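Erythrocyte membrane protein 1 (Plasmodium falciparum, PDB 2YK0) is an adhesin of the infected red-cell surface, probably binding host-cell receptors, and is represented here by its N-terminal DBL1-alpha and CIDR-gamma double domain. Local coordinates at residues Q49-T54 and K233-E238; V515-L520 and R543-T548; C537-M542 and E619-K624. The protein carries 8 engineered substitutions. All blocks are in the same frame, centred on the assembly; numbering follows the deposited sequence.

Contact 1 of 3, residues Q49-T54 and K233-E238; sequences QQLKGT and KSLTPE
Gln-50 carries most of the contact. It lies on Leu-235 and Thr-236, and Leu-51 adds a smaller touch on Leu-235. Gln-50 has CG anti to its own carbonyl carbon (chi1 -58°) and an extended chain beyond, which carries the amide to the start of helix 237-242. There the side chains of Gln-50 and Thr-236 cross at about a right angle. The hydroxyl Thr-236 OG1 donates to Gln-50 OE1 over 2.7 Å and lies in the plane of that carbonyl. A weak second bond runs from Thr-236 N to Gln-50 OE1 at 3.4 Å. One amide oxygen is thus held by the hydroxyl and, less firmly, by the main chain of the same residue.

The more closely packed part is where the Gln-50 chain lies on Leu-235, with Gln-50 CB 3.8 Å from Leu-235 CD2. Leu-51 CD2 adds a looser touch on Leu-235 CD2 at 4.1 Å. Both leucines are buried. Tyr-243 touches each of them, and Leu-255 of helix 252-272 adds to the cover of Leu-235. The outer side is the loose one. Ser-234 is exposed there and barely meets the other segment; its OG bonds back to Lys-230 O in its own helix.

Thr-236 holds the N-cap position of helix 237-242, where its OG1 receives a weak bond from Ala-239 N. Gln-50 therefore binds a hydroxyl that is already capping a helix. The contact seats the N-terminal segment of PfEMP1 against a Duffy-binding-like domain, at the turn between helices 219-234 and 237-242, and its polar centre is a threonine N-cap.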
# COMPACT_ATOMS: atom_id res chain seq x y z
N GLN A 49 7.79 -41.69 -14.25
CA GLN A 49 6.59 -42.04 -15.02
C GLN A 49 5.30 -42.19 -14.25
O GLN A 49 4.22 -41.97 -14.81
CB GLN A 49 6.84 -43.13 -16.07
CG GLN A 49 7.21 -42.56 -17.45
CD GLN A 49 8.30 -41.50 -17.41
OE1 GLN A 49 9.46 -41.78 -17.06
NE2 GLN A 49 7.94 -40.25 -17.70
N GLN A 50 5.39 -42.49 -12.95
CA GLN A 50 4.23 -42.60 -12.07
C GLN A 50 3.66 -41.19 -11.72
O GLN A 50 2.47 -41.07 -11.43
CB GLN A 50 4.62 -43.35 -10.79
CG GLN A 50 5.17 -44.76 -11.01
CD GLN A 50 4.87 -45.65 -9.83
OE1 GLN A 50 5.73 -46.38 -9.35
NE2 GLN A 50 3.62 -45.65 -9.38
N LEU A 51 4.51 -40.14 -11.77
CA LEU A 51 4.11 -38.75 -11.46
C LEU A 51 3.83 -37.88 -12.68
O LEU A 51 3.10 -36.90 -12.56
CB LEU A 51 5.12 -38.05 -10.53
CG LEU A 51 5.67 -38.77 -9.29
CD1 LEU A 51 6.85 -38.02 -8.75
CD2 LEU A 51 4.61 -38.94 -8.19
N LYS A 52 4.42 -38.20 -13.85
CA LYS A 52 4.18 -37.46 -15.09
C LYS A 52 2.72 -37.66 -15.54
O LYS A 52 2.29 -38.81 -15.72
CB LYS A 52 5.18 -37.87 -16.21
CG LYS A 52 4.99 -37.20 -17.57
CD LYS A 52 5.47 -35.74 -17.66
CE LYS A 52 4.34 -34.73 -17.52
NZ LYS A 52 4.79 -33.31 -17.70
N GLY A 53 2.00 -36.55 -15.66
CA GLY A 53 0.62 -36.49 -16.12
C GLY A 53 0.48 -36.42 -17.64
O GLY A 53 1.25 -35.72 -18.32
N THR A 54 -0.52 -37.17 -18.17
CA THR A 54 -0.89 -37.27 -19.58
C THR A 54 -2.22 -36.52 -19.71
O THR A 54 -3.26 -37.03 -19.27
CB THR A 54 -0.98 -38.75 -20.01
OG1 THR A 54 0.19 -39.46 -19.58
CG2 THR A 54 -1.22 -38.93 -21.50
N LYS A 233 -1.40 -43.82 -2.95
CA LYS A 233 -1.82 -45.23 -2.90
C LYS A 233 -1.64 -45.92 -4.28
O LYS A 233 -1.07 -47.00 -4.33
CB LYS A 233 -3.24 -45.37 -2.31
CG LYS A 233 -3.37 -44.74 -0.93
CD LYS A 233 -4.79 -44.85 -0.37
CE LYS A 233 -5.10 -43.79 0.68
NZ LYS A 233 -6.05 -42.74 0.19
N SER A 234 -2.01 -45.23 -5.37
CA SER A 234 -1.86 -45.65 -6.78
C SER A 234 -0.41 -46.02 -7.15
O SER A 234 -0.22 -46.82 -8.07
CB SER A 234 -2.28 -44.52 -7.71
OG SER A 234 -3.58 -44.03 -7.42
N LEU A 235 0.61 -45.42 -6.48
CA LEU A 235 2.04 -45.66 -6.74
C LEU A 235 2.42 -47.13 -6.55
O LEU A 235 1.65 -47.87 -5.94
CB LEU A 235 2.92 -44.81 -5.82
CG LEU A 235 2.85 -43.29 -5.90
CD1 LEU A 235 3.63 -42.70 -4.78
CD2 LEU A 235 3.43 -42.76 -7.21
N THR A 236 3.62 -47.55 -7.01
CA THR A 236 4.08 -48.94 -6.80
C THR A 236 4.59 -49.11 -5.36
O THR A 236 4.88 -48.10 -4.70
CB THR A 236 5.19 -49.32 -7.83
OG1 THR A 236 6.36 -48.49 -7.71
CG2 THR A 236 4.68 -49.40 -9.24
N PRO A 237 4.81 -50.36 -4.85
CA PRO A 237 5.40 -50.51 -3.50
C PRO A 237 6.70 -49.75 -3.28
O PRO A 237 6.84 -49.10 -2.25
CB PRO A 237 5.65 -52.02 -3.40
CG PRO A 237 4.68 -52.61 -4.29
CD PRO A 237 4.52 -51.67 -5.44
N GLU A 238 7.62 -49.79 -4.27
CA GLU A 238 8.95 -49.15 -4.32
C GLU A 238 8.86 -47.64 -4.22
O GLU A 238 9.55 -47.04 -3.40
CB GLU A 238 9.68 -49.52 -5.63
CG GLU A 238 9.85 -51.02 -5.83
CD GLU A 238 8.68 -51.82 -6.38
OE1 GLU A 238 7.61 -51.22 -6.65
OE2 GLU A 238 8.83 -53.05 -6.52

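Contact 2 of 3, residues V515-L520 and R543-T548; sequences VDMIYL and RNQEWT
An antiparallel strand pair in the cysteine-rich CIDR-gamma region joins Val-515, Asp-516 and Met-517 to Gln-545, Asn-544 and Arg-543. Strand 511-518 is an outermost strand of a four-stranded sheet, and strand 542-552 is its neighbour. The short segments run at 139° to each other.

Val-515 and Gln-545 form one hydrogen-bonded pair, with Val-515 N to Gln-545 O at 2.7 Å and Gln-545 N to Val-515 O at 2.8 Å. Met-517 and Arg-543 form the next, with Met-517 N to Arg-543 O at 2.9 Å and Arg-543 N to Met-517 O at 2.6 Å. Asp-516 and Asn-544 are the non-hydrogen-bonded pair between them.

The face bearing Val-515, Met-517, Gln-545 and Arg-543 is mixed, with an apolar corner where Val-515 meets Trp-547. Val-515 CG1 stands anti to the carbonyl carbon (chi1 -66°). This leaves CG2 between N and the carbonyl carbon, at the edge of the Trp-547 indole and in the ring plane, 3.5 Å from Trp-547 CD1. Trp-582 and Leu-578 of helix 575-601 also pack here. Further along, Tyr-519 CB lies 4.0 Å from Arg-543 CB. The guanidinium of Arg-543 leads away to a salt bridge with Asp-568.

The other face is polar. Asn-544 ND2 gives a bond of 2.8 Å to Asp-516 OD1, arriving from above the carboxylate plane. The two flat groups are turned 77° apart. Asn-544 ND2 also bonds to Asp-514 OD2. Asn-544 thus links two carboxylates without bringing in a charge of its own. Lys-624 of helix 611-636 touches Asp-516 and Asn-544 and forms salt bridges with Asp-514 and Glu-628, so it would probably offset part of the negative charge of the carboxylates.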
# COMPACT_ATOMS: atom_id res chain seq x y z
N VAL A 515 3.02 23.84 17.88
CA VAL A 515 1.88 23.02 17.50
C VAL A 515 2.28 21.58 17.40
O VAL A 515 3.35 21.26 16.89
CB VAL A 515 1.02 23.49 16.29
CG1 VAL A 515 0.28 24.79 16.58
CG2 VAL A 515 1.83 23.61 15.01
N ASP A 516 1.38 20.72 17.88
CA ASP A 516 1.54 19.29 17.91
C ASP A 516 0.89 18.59 16.72
O ASP A 516 -0.25 18.08 16.79
CB ASP A 516 1.11 18.74 19.28
CG ASP A 516 2.26 18.21 20.12
OD1 ASP A 516 3.43 18.67 19.91
OD2 ASP A 516 1.99 17.32 20.98
N MET A 517 1.62 18.61 15.61
CA MET A 517 1.20 18.00 14.37
C MET A 517 1.37 16.49 14.36
O MET A 517 2.31 15.97 14.95
CB MET A 517 1.88 18.68 13.18
CG MET A 517 0.89 19.04 12.08
SD MET A 517 0.12 20.68 12.20
CE MET A 517 -0.68 20.64 13.83
N ILE A 518 0.44 15.78 13.71
CA ILE A 518 0.50 14.32 13.65
C ILE A 518 1.49 13.90 12.54
O ILE A 518 1.29 14.23 11.37
CB ILE A 518 -0.91 13.64 13.53
CG1 ILE A 518 -1.80 13.97 14.73
CG2 ILE A 518 -0.77 12.12 13.43
CD1 ILE A 518 -3.24 14.07 14.39
N TYR A 519 2.55 13.18 12.93
CA TYR A 519 3.56 12.67 12.02
C TYR A 519 3.63 11.16 12.14
O TYR A 519 4.52 10.62 12.79
CB TYR A 519 4.91 13.28 12.34
CG TYR A 519 5.84 13.30 11.16
CD1 TYR A 519 6.69 12.24 10.90
CD2 TYR A 519 5.91 14.41 10.33
CE1 TYR A 519 7.58 12.27 9.82
CE2 TYR A 519 6.79 14.45 9.25
CZ TYR A 519 7.61 13.37 8.99
OH TYR A 519 8.46 13.43 7.91
N LEU A 520 2.68 10.46 11.48
CA LEU A 520 2.57 9.00 11.55
C LEU A 520 3.65 8.18 10.87
O LEU A 520 3.75 6.99 11.16
CB LEU A 520 1.15 8.51 11.28
CG LEU A 520 0.27 8.16 12.51
CD1 LEU A 520 0.79 8.76 13.84
CD2 LEU A 520 -1.19 8.55 12.26
N ARG A 543 4.74 15.82 15.91
CA ARG A 543 5.81 16.72 15.54
C ARG A 543 5.53 18.11 16.08
O ARG A 543 4.56 18.75 15.68
CB ARG A 543 6.09 16.68 14.02
CG ARG A 543 6.95 17.77 13.42
CD ARG A 543 8.27 18.00 14.10
NE ARG A 543 9.18 18.75 13.24
CZ ARG A 543 10.40 19.13 13.59
NH1 ARG A 543 10.86 18.87 14.81
NH2 ARG A 543 11.18 19.78 12.73
N ASN A 544 6.37 18.55 17.05
CA ASN A 544 6.21 19.85 17.67
C ASN A 544 6.85 20.89 16.78
O ASN A 544 8.04 20.83 16.50
CB ASN A 544 6.79 19.88 19.07
CG ASN A 544 6.25 21.01 19.90
OD1 ASN A 544 6.76 22.12 19.84
ND2 ASN A 544 5.20 20.74 20.68
N GLN A 545 6.02 21.81 16.30
CA GLN A 545 6.38 22.88 15.38
C GLN A 545 6.26 24.22 16.07
O GLN A 545 5.17 24.65 16.43
CB GLN A 545 5.44 22.85 14.16
CG GLN A 545 5.67 21.72 13.18
CD GLN A 545 4.55 21.71 12.17
OE1 GLN A 545 3.39 21.40 12.48
NE2 GLN A 545 4.86 22.11 10.95
N GLU A 546 7.39 24.89 16.25
CA GLU A 546 7.42 26.22 16.82
C GLU A 546 7.35 27.22 15.68
O GLU A 546 8.20 27.22 14.77
CB GLU A 546 8.57 26.47 17.82
CG GLU A 546 9.87 25.71 17.58
CD GLU A 546 10.69 25.37 18.81
OE1 GLU A 546 10.58 26.09 19.84
OE2 GLU A 546 11.46 24.38 18.75
N TRP A 547 6.27 28.01 15.71
CA TRP A 547 5.87 29.01 14.73
C TRP A 547 5.97 30.37 15.28
O TRP A 547 5.65 30.61 16.46
CB TRP A 547 4.39 28.80 14.38
CG TRP A 547 4.12 27.60 13.55
CD1 TRP A 547 3.52 26.44 13.94
CD2 TRP A 547 4.50 27.42 12.18
NE1 TRP A 547 3.52 25.53 12.91
CE2 TRP A 547 4.10 26.12 11.81
CE3 TRP A 547 5.12 28.23 11.23
CZ2 TRP A 547 4.30 25.63 10.51
CZ3 TRP A 547 5.35 27.74 9.96
CH2 TRP A 547 4.93 26.46 9.61
N THR A 548 6.34 31.31 14.39
CA THR A 548 6.33 32.74 14.65
C THR A 548 5.50 33.40 13.57
O THR A 548 5.94 33.52 12.42
CB THR A 548 7.71 33.38 14.91
OG1 THR A 548 8.62 32.42 15.46
CG2 THR A 548 7.60 34.58 15.84

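Contact 3 of 3, residues C537-M542 and E619-K624. With SO4 (sulfate ion), chain D.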
# COMPACT_ATOMS: atom_id res chain seq x y z
N CYS A 537 1.30 9.50 23.49
CA CYS A 537 0.53 8.43 24.04
C CYS A 537 -0.50 8.02 22.99
O CYS A 537 -0.52 6.86 22.58
CB CYS A 537 -0.11 8.90 25.34
SG CYS A 537 -1.52 7.90 25.88
N LEU A 538 -1.30 9.01 22.51
CA LEU A 538 -2.39 8.90 21.53
C LEU A 538 -1.95 8.52 20.12
O LEU A 538 -2.71 7.87 19.41
CB LEU A 538 -3.12 10.26 21.46
CG LEU A 538 -4.65 10.31 21.42
CD1 LEU A 538 -5.12 11.71 21.49
CD2 LEU A 538 -5.17 9.84 20.14
N PHE A 539 -0.76 8.98 19.69
CA PHE A 539 -0.22 8.75 18.34
C PHE A 539 1.17 8.18 18.39
O PHE A 539 1.96 8.56 19.25
CB PHE A 539 -0.16 10.06 17.56
CG PHE A 539 -1.51 10.70 17.37
CD1 PHE A 539 -2.03 11.56 18.33
CD2 PHE A 539 -2.28 10.41 16.25
CE1 PHE A 539 -3.29 12.13 18.17
CE2 PHE A 539 -3.55 10.98 16.09
CZ PHE A 539 -4.04 11.84 17.05
N LYS A 540 1.50 7.33 17.41
CA LYS A 540 2.83 6.72 17.29
C LYS A 540 3.83 7.75 16.71
O LYS A 540 4.96 7.40 16.36
CB LYS A 540 2.78 5.43 16.43
CG LYS A 540 1.73 4.41 16.87
CD LYS A 540 2.35 3.08 17.28
CE LYS A 540 1.44 1.89 17.06
NZ LYS A 540 0.19 1.95 17.88
N GLY A 541 3.42 9.01 16.65
CA GLY A 541 4.24 10.11 16.16
C GLY A 541 3.54 11.44 16.29
O GLY A 541 2.37 11.59 15.90
N MET A 542 4.28 12.44 16.84
CA MET A 542 3.89 13.84 17.06
C MET A 542 5.03 14.79 16.69
O MET A 542 6.17 14.60 17.13
CB MET A 542 3.48 14.06 18.52
CG MET A 542 2.03 13.91 18.75
SD MET A 542 0.94 14.92 17.73
CE MET A 542 -0.57 14.73 18.62
N GLU A 619 -7.04 13.73 27.71
CA GLU A 619 -6.83 14.99 28.46
C GLU A 619 -5.48 15.62 28.15
O GLU A 619 -5.40 16.82 28.02
CB GLU A 619 -6.99 14.77 29.97
CG GLU A 619 -7.40 16.02 30.72
CD GLU A 619 -7.27 15.96 32.24
OE1 GLU A 619 -7.50 14.87 32.82
OE2 GLU A 619 -6.99 17.02 32.84
N GLU A 620 -4.45 14.80 28.00
CA GLU A 620 -3.10 15.22 27.63
C GLU A 620 -3.18 15.98 26.27
O GLU A 620 -2.77 17.13 26.20
CB GLU A 620 -2.19 13.96 27.55
CG GLU A 620 -0.68 14.17 27.67
CD GLU A 620 0.18 13.36 26.70
OE1 GLU A 620 0.13 12.10 26.74
OE2 GLU A 620 0.90 13.99 25.89
N TRP A 621 -3.80 15.36 25.24
CA TRP A 621 -3.94 15.94 23.90
C TRP A 621 -4.93 17.10 23.89
O TRP A 621 -4.64 18.15 23.30
CB TRP A 621 -4.32 14.84 22.88
CG TRP A 621 -4.54 15.33 21.46
CD1 TRP A 621 -3.61 15.42 20.46
CD2 TRP A 621 -5.78 15.79 20.90
NE1 TRP A 621 -4.18 15.96 19.33
CE2 TRP A 621 -5.51 16.19 19.57
CE3 TRP A 621 -7.09 15.95 21.41
CZ2 TRP A 621 -6.50 16.76 18.75
CZ3 TRP A 621 -8.07 16.50 20.60
CH2 TRP A 621 -7.77 16.90 19.28
N LEU A 622 -6.11 16.89 24.53
CA LEU A 622 -7.20 17.86 24.65
C LEU A 622 -6.69 19.21 25.13
O LEU A 622 -6.94 20.22 24.48
CB LEU A 622 -8.29 17.30 25.58
CG LEU A 622 -9.33 18.30 26.11
CD1 LEU A 622 -10.73 17.82 25.87
CD2 LEU A 622 -9.11 18.61 27.58
N ASN A 623 -5.97 19.21 26.28
CA ASN A 623 -5.42 20.37 26.96
C ASN A 623 -4.40 21.08 26.12
O ASN A 623 -4.41 22.32 26.08
CB ASN A 623 -4.81 19.99 28.31
CG ASN A 623 -5.81 19.70 29.40
OD1 ASN A 623 -6.92 20.26 29.45
ND2 ASN A 623 -5.42 18.85 30.35
N LYS A 624 -3.54 20.31 25.43
CA LYS A 624 -2.51 20.85 24.56
C LYS A 624 -3.11 21.71 23.47
O LYS A 624 -2.66 22.83 23.25
CB LYS A 624 -1.66 19.74 23.93
CG LYS A 624 -0.17 20.02 23.98
CD LYS A 624 0.29 21.21 23.15
CE LYS A 624 1.73 21.04 22.76
NZ LYS A 624 2.21 22.17 21.96
S SO4 D . -2.52 3.90 19.08
O1 SO4 D . -1.21 4.56 19.09
O2 SO4 D . -3.29 4.35 20.25
O3 SO4 D . -3.25 4.24 17.84
O4 SO4 D . -2.36 2.46 19.15
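Trp-621 holds CG anti to its backbone N (chi1 178°), which sends the indole out from helix 611-636 to meet Leu-538, Phe-539 and Met-542. On the facing loop, Phe-539 has CG anti to its carbonyl carbon (chi1 -61°), and this swings the ring toward the helix. The Met-542 chain bends at chi2 and brings its terminal methyl round to the same indole.

The three loop residues meet different parts of the tryptophan. Leu-538 CD1 packs on the root of the side chain, 3.5 Å from Trp-621 CB. Met-542 CE comes to the ring edge, in its plane, at 3.6 Å from Trp-621 CD1. Phe-539 CE1 lies 4.0 Å from Trp-621 CD1, with the phenyl plane and the five-membered ring inclined obliquely, by 49°. All four side chains are buried. Ser-593 of helix 575-601 touches Leu-538 and Trp-621.

The outer end is more exposed. Glu-620 OE1 approaches Cys-537 CB at 3.5 Å, a contact without a hydrogen bond. Cys-537 is joined by a disulfide to Cys-617, about one turn before Trp-621 on the same helix. Loop and helix are therefore tied by a covalent link next to an apolar patch.

On the loop's other side, Lys-540 NZ makes a weak 3.2 Å bond to sulfate O1. Lys-592 also binds this ion, which probably came from the crystallisation liquor. The backbone of Met-542 bonds with that of Glu-534, which binds magnesium with Ser-535. A disulfide-tied, metal-bearing loop thus leads into strand 542-552 and lies on two long helices of the CIDR-gamma helical core.

Contacts 2 and 3 are neighbours in the CIDR-gamma part, with centres about 12 Å apart. Contact 1 lies in the NTS-DBL1 part, on the other side of the chain's centre, about 68 Å from contact 2 by centres. The near pair touches directly: Ile-518 CD1 meets Phe-539 CE2 at 3.5 Å. Residues 537-542 also run straight on into 543-548, so one stretch of chain serves both. Contact 3 is mainly a buried apolar joint backed by a disulfide. Contact 2 is partly buried, depends on main-chain bonds between strands and has one polar face. Contact 1 is peripheral and partly buried; it combines a glutamine bonded to a capping threonine with a small leucine contact.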